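PDZ domain protein (Parabacteroides distasonis, PDB 4L8N) is of unknown function but combines N- and C-terminal PDZ domains with a DUF4136 domain and binds magnesium. Local coordinates at residues 214-217 and 222-225; 189-194 and 261-266. One frame throughout, in Å; residues are numbered along the deposited sequence.

Contact 1. Residues 214-217 and 222-225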
loop_
_atom_site.group_PDB
_atom_site.type_symbol
_atom_site.label_atom_id
_atom_site.label_comp_id
_atom_site.label_asym_id
_atom_site.label_seq_id
_atom_site.Cartn_x
_atom_site.Cartn_y
_atom_site.Cartn_z
ATOM N N TYR A 214 -6.917 13.792 -9.025
ATOM C CA TYR A 214 -6.840 14.165 -10.441
ATOM C C TYR A 214 -5.909 13.202 -11.139
ATOM O O TYR A 214 -4.866 12.832 -10.588
ATOM C CB TYR A 214 -6.413 15.617 -10.673
ATOM C CG TYR A 214 -7.391 16.624 -10.114
ATOM C CD1 TYR A 214 -8.567 16.936 -10.790
ATOM C CD2 TYR A 214 -7.151 17.256 -8.897
ATOM C CE1 TYR A 214 -9.487 17.848 -10.261
ATOM C CE2 TYR A 214 -8.045 18.194 -8.378
ATOM C CZ TYR A 214 -9.225 18.467 -9.048
ATOM O OH TYR A 214 -10.112 19.376 -8.513
ATOM N N ARG A 215 -6.346 12.680 -12.282
ATOM C CA ARG A 215 -5.542 11.763 -13.082
ATOM C C ARG A 215 -5.710 12.126 -14.536
ATOM O O ARG A 215 -6.707 12.763 -14.897
ATOM C CB ARG A 215 -5.905 10.289 -12.835
ATOM C CG ARG A 215 -5.869 9.913 -11.380
ATOM C CD ARG A 215 -5.195 8.615 -11.108
ATOM N NE ARG A 215 -5.068 8.485 -9.664
ATOM C CZ ARG A 215 -5.432 7.418 -8.987
ATOM N NH1 ARG A 215 -5.901 6.356 -9.619
ATOM N NH2 ARG A 215 -5.322 7.395 -7.669
ATOM N N TYR A 216 -4.760 11.707 -15.380
ATOM C CA TYR A 216 -4.874 11.999 -16.788
ATOM C C TYR A 216 -5.599 10.841 -17.482
ATOM O O TYR A 216 -5.311 9.666 -17.234
ATOM C CB TYR A 216 -3.510 12.282 -17.406
ATOM C CG TYR A 216 -3.621 12.831 -18.806
ATOM C CD1 TYR A 216 -3.909 14.166 -19.027
ATOM C CD2 TYR A 216 -3.414 12.014 -19.917
ATOM C CE1 TYR A 216 -4.010 14.680 -20.317
ATOM C CE2 TYR A 216 -3.536 12.512 -21.214
ATOM C CZ TYR A 216 -3.810 13.852 -21.409
ATOM O OH TYR A 216 -3.865 14.380 -22.680
ATOM N N ASN A 217 -6.560 11.188 -18.326
ATOM C CA ASN A 217 -7.365 10.216 -19.033
ATOM C C ASN A 217 -7.041 10.328 -20.531
ATOM O O ASN A 217 -7.507 11.267 -21.195
ATOM C CB ASN A 217 -8.855 10.472 -18.716
ATOM C CG ASN A 217 -9.855 9.528 -19.335
ATOM O OD1 ASN A 217 -11.060 9.732 -19.210
ATOM N ND2 ASN A 217 -9.408 8.486 -20.022
ATOM N N LYS A 222 -7.324 14.622 -21.374
ATOM C CA LYS A 222 -7.484 15.650 -20.357
ATOM C C LYS A 222 -7.372 15.090 -18.945
ATOM O O LYS A 222 -7.573 13.884 -18.725
ATOM C CB LYS A 222 -8.828 16.409 -20.524
ATOM C CG LYS A 222 -10.098 15.583 -20.326
ATOM C CD LYS A 222 -11.341 16.457 -20.373
ATOM C CE LYS A 222 -12.597 15.640 -20.205
ATOM N NZ LYS A 222 -13.761 16.264 -20.890
HETATM N N MSE A 223 -7.033 15.979 -17.982
HETATM C CA MSE A 223 -7.022 15.658 -16.543
HETATM C C MSE A 223 -8.478 15.559 -16.088
HETATM O O MSE A 223 -9.324 16.298 -16.596
HETATM C CB MSE A 223 -6.295 16.745 -15.706
HETATM C CG MSE A 223 -4.793 16.805 -15.902
HETATM SE SE MSE A 223 -3.886 15.361 -15.084
HETATM C CE MSE A 223 -3.988 15.775 -13.336
ATOM N N GLU A 224 -8.780 14.664 -15.156
ATOM C CA GLU A 224 -10.148 14.501 -14.669
ATOM C C GLU A 224 -10.154 14.243 -13.194
ATOM O O GLU A 224 -9.168 13.732 -12.654
ATOM C CB GLU A 224 -10.850 13.324 -15.384
ATOM C CG GLU A 224 -11.266 13.590 -16.818
ATOM C CD GLU A 224 -11.868 12.419 -17.578
ATOM O OE1 GLU A 224 -12.100 11.355 -16.958
ATOM O OE2 GLU A 224 -12.144 12.584 -18.790
ATOM N N LYS A 225 -11.273 14.594 -12.536
ATOM C CA LYS A 225 -11.505 14.284 -11.134
ATOM C C LYS A 225 -11.942 12.833 -11.092
ATOM O O LYS A 225 -12.654 12.367 -11.992
ATOM C CB LYS A 225 -12.562 15.226 -10.510
ATOM C CG LYS A 225 -12.636 15.160 -8.986
ATOM C CD LYS A 225 -13.860 15.882 -8.429
ATOM C CE LYS A 225 -14.279 15.364 -7.068
ATOM N NZ LYS A 225 -13.431 15.899 -5.971
#

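Contact 2. Residues 189-194 and 261-266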
loop_
_atom_site.group_PDB
_atom_site.type_symbol
_atom_site.label_atom_id
_atom_site.label_comp_id
_atom_site.label_asym_id
_atom_site.label_seq_id
_atom_site.Cartn_x
_atom_site.Cartn_y
_atom_site.Cartn_z
ATOM N N GLN A 189 14.749 -15.397 0.462
ATOM C CA GLN A 189 15.383 -14.141 0.065
ATOM C C GLN A 189 14.729 -12.964 0.784
ATOM O O GLN A 189 13.507 -12.882 0.874
ATOM C CB GLN A 189 15.292 -13.954 -1.460
ATOM C CG GLN A 189 16.324 -12.985 -2.056
ATOM C CD GLN A 189 16.602 -13.248 -3.537
ATOM O OE1 GLN A 189 15.785 -12.942 -4.428
ATOM N NE2 GLN A 189 17.776 -13.822 -3.832
ATOM N N THR A 190 15.543 -12.059 1.319
ATOM C CA THR A 190 14.988 -10.882 1.983
ATOM C C THR A 190 15.453 -9.639 1.300
ATOM O O THR A 190 16.569 -9.559 0.776
ATOM C CB THR A 190 15.256 -10.820 3.485
ATOM O OG1 THR A 190 16.645 -10.990 3.760
ATOM C CG2 THR A 190 14.444 -11.819 4.238
ATOM N N PHE A 191 14.552 -8.684 1.272
ATOM C CA PHE A 191 14.798 -7.359 0.770
ATOM C C PHE A 191 14.359 -6.362 1.862
ATOM O O PHE A 191 13.463 -6.640 2.663
ATOM C CB PHE A 191 14.125 -7.130 -0.593
ATOM C CG PHE A 191 12.643 -7.412 -0.660
ATOM C CD1 PHE A 191 12.165 -8.721 -0.680
ATOM C CD2 PHE A 191 11.729 -6.374 -0.764
ATOM C CE1 PHE A 191 10.797 -8.979 -0.793
ATOM C CE2 PHE A 191 10.371 -6.634 -0.895
ATOM C CZ PHE A 191 9.912 -7.933 -0.914
ATOM N N TYR A 192 15.060 -5.241 1.936
ATOM C CA TYR A 192 14.831 -4.206 2.946
ATOM C C TYR A 192 15.326 -2.867 2.435
ATOM O O TYR A 192 16.204 -2.809 1.573
ATOM C CB TYR A 192 15.528 -4.564 4.282
ATOM C CG TYR A 192 16.954 -5.035 4.102
ATOM C CD1 TYR A 192 18.002 -4.124 3.998
ATOM C CD2 TYR A 192 17.251 -6.390 3.970
ATOM C CE1 TYR A 192 19.309 -4.548 3.765
ATOM C CE2 TYR A 192 18.561 -6.828 3.779
ATOM C CZ TYR A 192 19.588 -5.901 3.673
ATOM O OH TYR A 192 20.879 -6.312 3.461
ATOM N N PHE A 193 14.767 -1.804 2.984
ATOM C CA PHE A 193 15.102 -0.427 2.669
ATOM C C PHE A 193 14.731 0.460 3.843
ATOM O O PHE A 193 13.682 0.265 4.461
ATOM C CB PHE A 193 14.363 0.030 1.385
ATOM C CG PHE A 193 14.575 1.471 0.974
ATOM C CD1 PHE A 193 15.628 1.826 0.125
ATOM C CD2 PHE A 193 13.709 2.476 1.410
ATOM C CE1 PHE A 193 15.818 3.164 -0.271
ATOM C CE2 PHE A 193 13.914 3.820 1.024
ATOM C CZ PHE A 193 14.953 4.146 0.173
ATOM N N PHE A 194 15.591 1.445 4.124
ATOM C CA PHE A 194 15.367 2.483 5.121
ATOM C C PHE A 194 16.074 3.764 4.695
ATOM O O PHE A 194 17.307 3.799 4.578
ATOM C CB PHE A 194 15.767 2.077 6.549
ATOM C CG PHE A 194 15.307 3.103 7.563
ATOM C CD1 PHE A 194 13.994 3.114 8.018
ATOM C CD2 PHE A 194 16.172 4.098 8.014
ATOM C CE1 PHE A 194 13.558 4.090 8.918
ATOM C CE2 PHE A 194 15.736 5.062 8.923
ATOM C CZ PHE A 194 14.435 5.046 9.374
ATOM N N GLU A 261 5.360 -14.290 -0.935
ATOM C CA GLU A 261 6.109 -13.070 -0.677
ATOM C C GLU A 261 5.294 -12.194 0.243
ATOM O O GLU A 261 4.089 -12.040 0.045
ATOM C CB GLU A 261 6.452 -12.343 -2.006
ATOM C CG GLU A 261 7.462 -11.199 -1.875
ATOM C CD GLU A 261 7.927 -10.529 -3.159
ATOM O OE1 GLU A 261 8.467 -11.234 -4.038
ATOM O OE2 GLU A 261 7.819 -9.286 -3.262
ATOM N N CYS A 262 5.942 -11.680 1.288
ATOM C CA CYS A 262 5.340 -10.774 2.252
ATOM C C CYS A 262 6.222 -9.557 2.386
ATOM O O CYS A 262 7.430 -9.676 2.644
ATOM C CB CYS A 262 5.086 -11.439 3.599
ATOM S SG CYS A 262 4.040 -10.457 4.713
ATOM N N GLU A 263 5.625 -8.387 2.105
ATOM C CA GLU A 263 6.297 -7.094 2.111
ATOM C C GLU A 263 5.608 -6.146 3.071
ATOM O O GLU A 263 4.408 -5.922 2.987
ATOM C CB GLU A 263 6.319 -6.497 0.688
ATOM C CG GLU A 263 7.344 -5.402 0.464
ATOM C CD GLU A 263 7.246 -4.712 -0.880
ATOM O OE1 GLU A 263 7.531 -5.355 -1.916
ATOM O OE2 GLU A 263 6.920 -3.505 -0.893
ATOM N N ALA A 264 6.376 -5.625 4.001
ATOM C CA ALA A 264 5.927 -4.625 4.964
ATOM C C ALA A 264 6.445 -3.258 4.523
ATOM O O ALA A 264 7.649 -3.107 4.226
ATOM C CB ALA A 264 6.427 -4.963 6.361
ATOM N N ASN A 265 5.522 -2.293 4.419
ATOM C CA ASN A 265 5.827 -0.913 4.063
ATOM C C ASN A 265 5.296 -0.018 5.162
ATOM O O ASN A 265 4.080 0.111 5.361
ATOM C CB ASN A 265 5.292 -0.545 2.690
ATOM C CG ASN A 265 6.051 -1.243 1.588
ATOM O OD1 ASN A 265 7.203 -0.894 1.277
ATOM N ND2 ASN A 265 5.413 -2.248 0.981
ATOM N N GLU A 266 6.236 0.545 5.925
ATOM C CA GLU A 266 5.966 1.335 7.119
ATOM C C GLU A 266 6.277 2.830 6.934
ATOM O O GLU A 266 7.329 3.172 6.396
ATOM C CB GLU A 266 6.822 0.748 8.258
ATOM C CG GLU A 266 6.151 0.747 9.610
ATOM C CD GLU A 266 4.986 -0.205 9.772
ATOM O OE1 GLU A 266 5.231 -1.429 9.851
ATOM O OE2 GLU A 266 3.837 0.282 9.898
#

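Contact 1. Residues 214-217 and 222-225
M223, modelled as selenomethionine, lies against Y214 and Y216, the residues before and after R215 on the facing strand. Its CB starts beside the carbonyl oxygen of R215, and CG comes to the margin of the Y216 ring at CD1. The next atom, SE, passes over the R215-Y216 peptide, 3.8 Å from Y216 N, and sits 3.9 Å from Y216 CB. M223 SE also makes a Met-aromatic contact at the edge of the Y216 ring, 87° off the ring normal. Bends at chi2 and chi3, both near -73°, fold the chain back over the strand instead of letting it extend, and M223 CE therefore ends 3.6 Å from Y214 CB.

The backbone defines this as an antiparallel beta hairpin, with strands 211-217 and 222-226 joined by the four residues 218-221. R215 and E224 form a hydrogen-bonded pair: R215 N to E224 O is 3.0 Å, and E224 N to R215 O is 2.8 Å. Nearer the turn, N217 N donates to K222 O at 2.9 Å, whereas the return bond from K222 N to N217 O is weak. Y214 with K225 and Y216 with M223 are non-hydrogen-bonded pairs. The Y216 ring, its CG anti to the backbone N (chi1 -170°), leans over the start of the second strand, with K222 O over one ring face and K222 N 3.5 Å from CE1.

N217 and E224 meet on the other face of the hairpin, where the E224 carboxylate also takes a weak hydrogen bond from H220 in the turn. R215 shares that face, but its guanidinium reaches the second subunit, forming a salt bridge with E266 and a hydrogen bond with H281 of that chain.

Contact 2. Residues 189-194 and 261-266
The strand segments carrying F191 and E263 run in the same direction without being neighbours: their CA atoms are 8.6 Å apart, too far for direct backbone pairing. Strand 240-250 lies between them, antiparallel to both, and supplies the backbone partners, G245 for F191 and I246 for C262. This is a contact across one intervening strand of the mixed sheet in the DUF4136 region, made entirely by side chains on a single sheet face.

F191 spans the gap. Its CG stands between the backbone N and the carbonyl carbon (chi1 54°), which aims the ring across the middle strand. The paired residue there, G245, has no side chain to obstruct that path, consistent with the ring lying so far over the sheet. The far end of the phenyl group then arrives at two glutamates. E263 meets it at the edge, OE1 standing 3.3 Å from CE2 and close to the ring plane, with the carboxylate turned 90° to the ring; its CG is 3.5 Å from the same ring carbon. That E263 oxygen, facing the hydrogen-bearing rim of the ring, probably makes a mildly favourable electrostatic contact. E261 comes in obliquely, OE2 lying 3.4 Å from CZ.

R247 of the middle strand completes the group, making a salt bridge with E261 OE1 and a cation-pi contact with F191, so that one guanidinium serves both the ring and one of the acids beside it. E263 OE1 also makes a long, weak ion pair with K132 of the second subunit. The other oxygen of this carboxylate, E263 OE2, is met on its anti side, somewhat out of the carboxylate plane, by N265 ND2, which lies two residues along the same strand and donates a nearly straight hydrogen bond of 2.7 Å at 169°.

How the contacts relate
Contact 1 lies within the chain loop closed by contact 2: strand 211-217 is the next strand after 186-196, and the hairpin ends before strand 240-250 begins. In space they are separate, with centres 32 Å apart and nearest atoms about 17 Å apart. Their clearest connection runs through the dimer, since R215 in contact 1 forms an intersubunit salt bridge with E266 of the second subunit, a residue of the 261-266 segment in that copy. The magnesium ligands E239 and D270 are in neither contact, although in sequence they closely flank strands 240-250 and 258-268, the middle and far strands of contact 2.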